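Local coordinates for protein amphiphysin (Drosophila melanogaster, PDB 1URU) that probably binds curved membranes through its dimeric BAR domain, sensing membrane curvature in endocytosis, at residues Asn61-Cys66 and His111-Gln116. Numbering follows the deposited sequence.
Sequences NNYIRC and HKLGDQ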
ATOM      1  N   ASN A  61      -6.544 -10.167  -4.486  1.00 46.25           N
ATOM      2  CA  ASN A  61      -6.995  -9.055  -5.311  1.00 46.64           C
ATOM      3  C   ASN A  61      -7.037  -7.763  -4.496  1.00 46.79           C
ATOM      4  O   ASN A  61      -6.781  -6.687  -5.013  1.00 46.40           O
ATOM      5  CB  ASN A  61      -8.356  -9.346  -5.973  1.00 46.22           C
ATOM      6  CG  ASN A  61      -8.212 -10.097  -7.292  1.00 45.87           C
ATOM      7  OD1 ASN A  61      -8.944 -11.037  -7.570  1.00 47.91           O
ATOM      8  ND2 ASN A  61      -7.267  -9.684  -8.109  1.00 47.24           N
ATOM      9  N   ASN A  62      -7.346  -7.892  -3.217  1.00 47.66           N
ATOM     10  CA  ASN A  62      -7.321  -6.761  -2.310  1.00 48.31           C
ATOM     11  C   ASN A  62      -5.869  -6.293  -2.121  1.00 47.99           C
ATOM     12  O   ASN A  62      -5.603  -5.110  -2.135  1.00 47.45           O
ATOM     13  CB  ASN A  62      -7.991  -7.128  -0.981  1.00 48.68           C
ATOM     14  CG  ASN A  62      -8.008  -5.973  -0.005  1.00 50.67           C
ATOM     15  OD1 ASN A  62      -8.551  -4.908  -0.306  1.00 54.78           O
ATOM     16  ND2 ASN A  62      -7.390  -6.160   1.156  1.00 51.08           N
ATOM     17  N   TYR A  63      -4.939  -7.246  -2.017  1.00 47.85           N
ATOM     18  CA  TYR A  63      -3.516  -6.961  -1.863  1.00 47.23           C
ATOM     19  C   TYR A  63      -2.972  -6.229  -3.067  1.00 47.47           C
ATOM     20  O   TYR A  63      -2.237  -5.271  -2.927  1.00 47.89           O
ATOM     21  CB  TYR A  63      -2.755  -8.249  -1.688  1.00 46.65           C
ATOM     22  CG  TYR A  63      -1.278  -8.103  -1.447  1.00 45.42           C
ATOM     23  CD1 TYR A  63      -0.804  -7.476  -0.306  1.00 44.72           C
ATOM     24  CD2 TYR A  63      -0.346  -8.632  -2.342  1.00 44.89           C
ATOM     25  CE1 TYR A  63       0.564  -7.359  -0.049  1.00 43.33           C
ATOM     26  CE2 TYR A  63       1.035  -8.519  -2.099  1.00 44.57           C
ATOM     27  CZ  TYR A  63       1.470  -7.888  -0.936  1.00 42.97           C
ATOM     28  OH  TYR A  63       2.794  -7.771  -0.668  1.00 41.01           O
ATOM     29  N   ILE A  64      -3.357  -6.659  -4.254  1.00 47.53           N
ATOM     30  CA  ILE A  64      -2.827  -6.055  -5.464  1.00 48.09           C
ATOM     31  C   ILE A  64      -3.191  -4.571  -5.562  1.00 47.61           C
ATOM     32  O   ILE A  64      -2.326  -3.735  -5.785  1.00 47.36           O
ATOM     33  CB  ILE A  64      -3.361  -6.752  -6.707  1.00 48.44           C
ATOM     34  CG1 ILE A  64      -2.992  -8.233  -6.704  1.00 50.06           C
ATOM     35  CG2 ILE A  64      -2.878  -5.999  -7.962  1.00 48.81           C
ATOM     36  CD1 ILE A  64      -2.027  -8.626  -7.769  1.00 52.25           C
ATOM     37  N   ARG A  65      -4.467  -4.229  -5.446  1.00 46.75           N
ATOM     38  CA  ARG A  65      -4.799  -2.813  -5.532  1.00 46.66           C
ATOM     39  C   ARG A  65      -4.229  -2.035  -4.338  1.00 44.88           C
ATOM     40  O   ARG A  65      -3.919  -0.862  -4.462  1.00 45.75           O
ATOM     41  CB  ARG A  65      -6.308  -2.564  -5.750  1.00 47.25           C
ATOM     42  CG  ARG A  65      -7.201  -2.949  -4.632  1.00 49.04           C
ATOM     43  CD  ARG A  65      -8.405  -2.007  -4.408  1.00 52.02           C
ATOM     44  NE  ARG A  65      -8.818  -2.150  -3.009  1.00 54.15           N
ATOM     45  CZ  ARG A  65      -8.624  -1.263  -2.051  1.00 55.27           C
ATOM     46  NH1 ARG A  65      -8.080  -0.067  -2.304  1.00 56.62           N
ATOM     47  NH2 ARG A  65      -9.005  -1.573  -0.822  1.00 55.57           N
ATOM     48  N   CYS A  66      -4.043  -2.674  -3.193  1.00 42.53           N
ATOM     49  CA  CYS A  66      -3.416  -1.960  -2.100  1.00 40.23           C
ATOM     50  C   CYS A  66      -1.951  -1.668  -2.409  1.00 42.33           C
ATOM     51  O   CYS A  66      -1.444  -0.611  -2.051  1.00 42.71           O
ATOM     52  CB  CYS A  66      -3.617  -2.678  -0.772  1.00 39.60           C
ATOM     53  SG  CYS A  66      -5.297  -2.383  -0.159  1.00 23.37           S
ATOM     54  N   HIS A 111       3.538  -6.005 -11.693  1.00 51.40           N
ATOM     55  CA  HIS A 111       3.310  -6.757 -12.938  1.00 52.15           C
ATOM     56  C   HIS A 111       3.292  -8.231 -12.571  1.00 51.31           C
ATOM     57  O   HIS A 111       2.327  -8.953 -12.863  1.00 51.25           O
ATOM     58  CB  HIS A 111       4.396  -6.414 -13.999  1.00 52.93           C
ATOM     59  CG  HIS A 111       4.493  -7.372 -15.165  1.00 56.08           C
ATOM     60  ND1 HIS A 111       3.637  -7.338 -16.252  1.00 60.02           N
ATOM     61  CD2 HIS A 111       5.393  -8.351 -15.434  1.00 58.35           C
ATOM     62  CE1 HIS A 111       3.991  -8.272 -17.123  1.00 60.78           C
ATOM     63  NE2 HIS A 111       5.051  -8.902 -16.649  1.00 60.88           N
ATOM     64  N   LYS A 112       4.351  -8.653 -11.890  1.00 50.35           N
ATOM     65  CA  LYS A 112       4.504 -10.029 -11.477  1.00 49.70           C
ATOM     66  C   LYS A 112       3.320 -10.481 -10.600  1.00 49.03           C
ATOM     67  O   LYS A 112       2.903 -11.629 -10.699  1.00 48.94           O
ATOM     68  CB  LYS A 112       5.832 -10.218 -10.752  1.00 49.77           C
ATOM     69  CG  LYS A 112       7.100 -10.030 -11.597  1.00 51.48           C
ATOM     70  CD  LYS A 112       8.320 -10.363 -10.743  1.00 54.29           C
ATOM     71  CE  LYS A 112       9.679 -10.111 -11.410  1.00 56.28           C
ATOM     72  NZ  LYS A 112      10.696  -9.553 -10.397  1.00 56.11           N
ATOM     73  N   LEU A 113       2.760  -9.588  -9.775  1.00 47.97           N
ATOM     74  CA  LEU A 113       1.647  -9.965  -8.894  1.00 47.14           C
ATOM     75  C   LEU A 113       0.372 -10.171  -9.712  1.00 47.12           C
ATOM     76  O   LEU A 113      -0.277 -11.200  -9.599  1.00 47.42           O
ATOM     77  CB  LEU A 113       1.386  -8.924  -7.785  1.00 46.61           C
ATOM     78  CG  LEU A 113       2.374  -8.719  -6.640  1.00 44.46           C
ATOM     79  CD1 LEU A 113       1.869  -7.648  -5.745  1.00 44.13           C
ATOM     80  CD2 LEU A 113       2.597  -9.969  -5.843  1.00 44.41           C
ATOM     81  N   GLY A 114       0.019  -9.191 -10.538  1.00 47.08           N
ATOM     82  CA  GLY A 114      -1.200  -9.249 -11.329  1.00 46.71           C
ATOM     83  C   GLY A 114      -1.163 -10.132 -12.563  1.00 46.60           C
ATOM     84  O   GLY A 114      -2.197 -10.283 -13.237  1.00 46.86           O
ATOM     85  N   ASP A 115       0.003 -10.706 -12.861  1.00 46.06           N
ATOM     86  CA  ASP A 115       0.192 -11.520 -14.051  1.00 45.84           C
ATOM     87  C   ASP A 115       0.667 -12.917 -13.674  1.00 45.48           C
ATOM     88  O   ASP A 115      -0.125 -13.854 -13.680  1.00 45.10           O
ATOM     89  CB  ASP A 115       1.172 -10.848 -15.020  1.00 46.21           C
ATOM     90  CG  ASP A 115       1.416 -11.668 -16.276  1.00 46.13           C
ATOM     91  OD1 ASP A 115       2.094 -11.171 -17.203  1.00 47.06           O
ATOM     92  OD2 ASP A 115       0.967 -12.815 -16.433  1.00 46.73           O
ATOM     93  N   GLN A 116       1.953 -13.057 -13.347  1.00 45.22           N
ATOM     94  CA  GLN A 116       2.525 -14.363 -12.993  1.00 45.04           C
ATOM     95  C   GLN A 116       1.809 -15.031 -11.798  1.00 44.58           C
ATOM     96  O   GLN A 116       1.542 -16.215 -11.851  1.00 44.45           O
ATOM     97  CB  GLN A 116       4.036 -14.247 -12.721  1.00 45.04           C
ATOM     98  CG  GLN A 116       4.930 -14.303 -13.959  1.00 46.39           C
ATOM     99  CD  GLN A 116       4.800 -13.065 -14.866  1.00 48.75           C
ATOM    100  OE1 GLN A 116       5.150 -11.950 -14.478  1.00 49.43           O
ATOM    101  NE2 GLN A 116       4.280 -13.270 -16.071  1.00 52.15           N
TER
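Ile64 and Leu113 face each other where helix 35-84 runs antiparallel to helix 92-156; the axes of 61-66 and 111-116 come within 10.2 Å, with 149° between their N-to-C directions. Their CA atoms, Ile64 to Leu113, are the nearest CA pair across the two segments at 6.9 Å, and a wider pi-type turn spans 113-116. Ile64 reaches across with its longer branch: CG1 lies beside the backbone N (chi1 -59°), and the terminal CD1 lies against Leu113 CB, 3.4 Å away, as the two side chains slide past each other in opposite directions. The same methyl also meets the backbone, 3.5 Å from Gly114 N. Beside this pair, Tyr63 holds its ring anti to the backbone N (chi1 -177°); its side chain and that of Leu113 cross at about a right angle, and Leu113 CD1 meets the ring obliquely, 3.8 Å from Tyr63 CE2. The phenol OH makes a weak hydrogen bond to Glu215 of helix 172-239, whose Leu211 also packs on Leu113, so all three long helices of the BAR domain coiled coil meet here. Tyr63 packs on Leu77 of the second subunit, linking this spot to the dimer interface. Largely buried van der Waals packing joins the segments, with no hydrogen bond across, consistent with a coiled-coil interior.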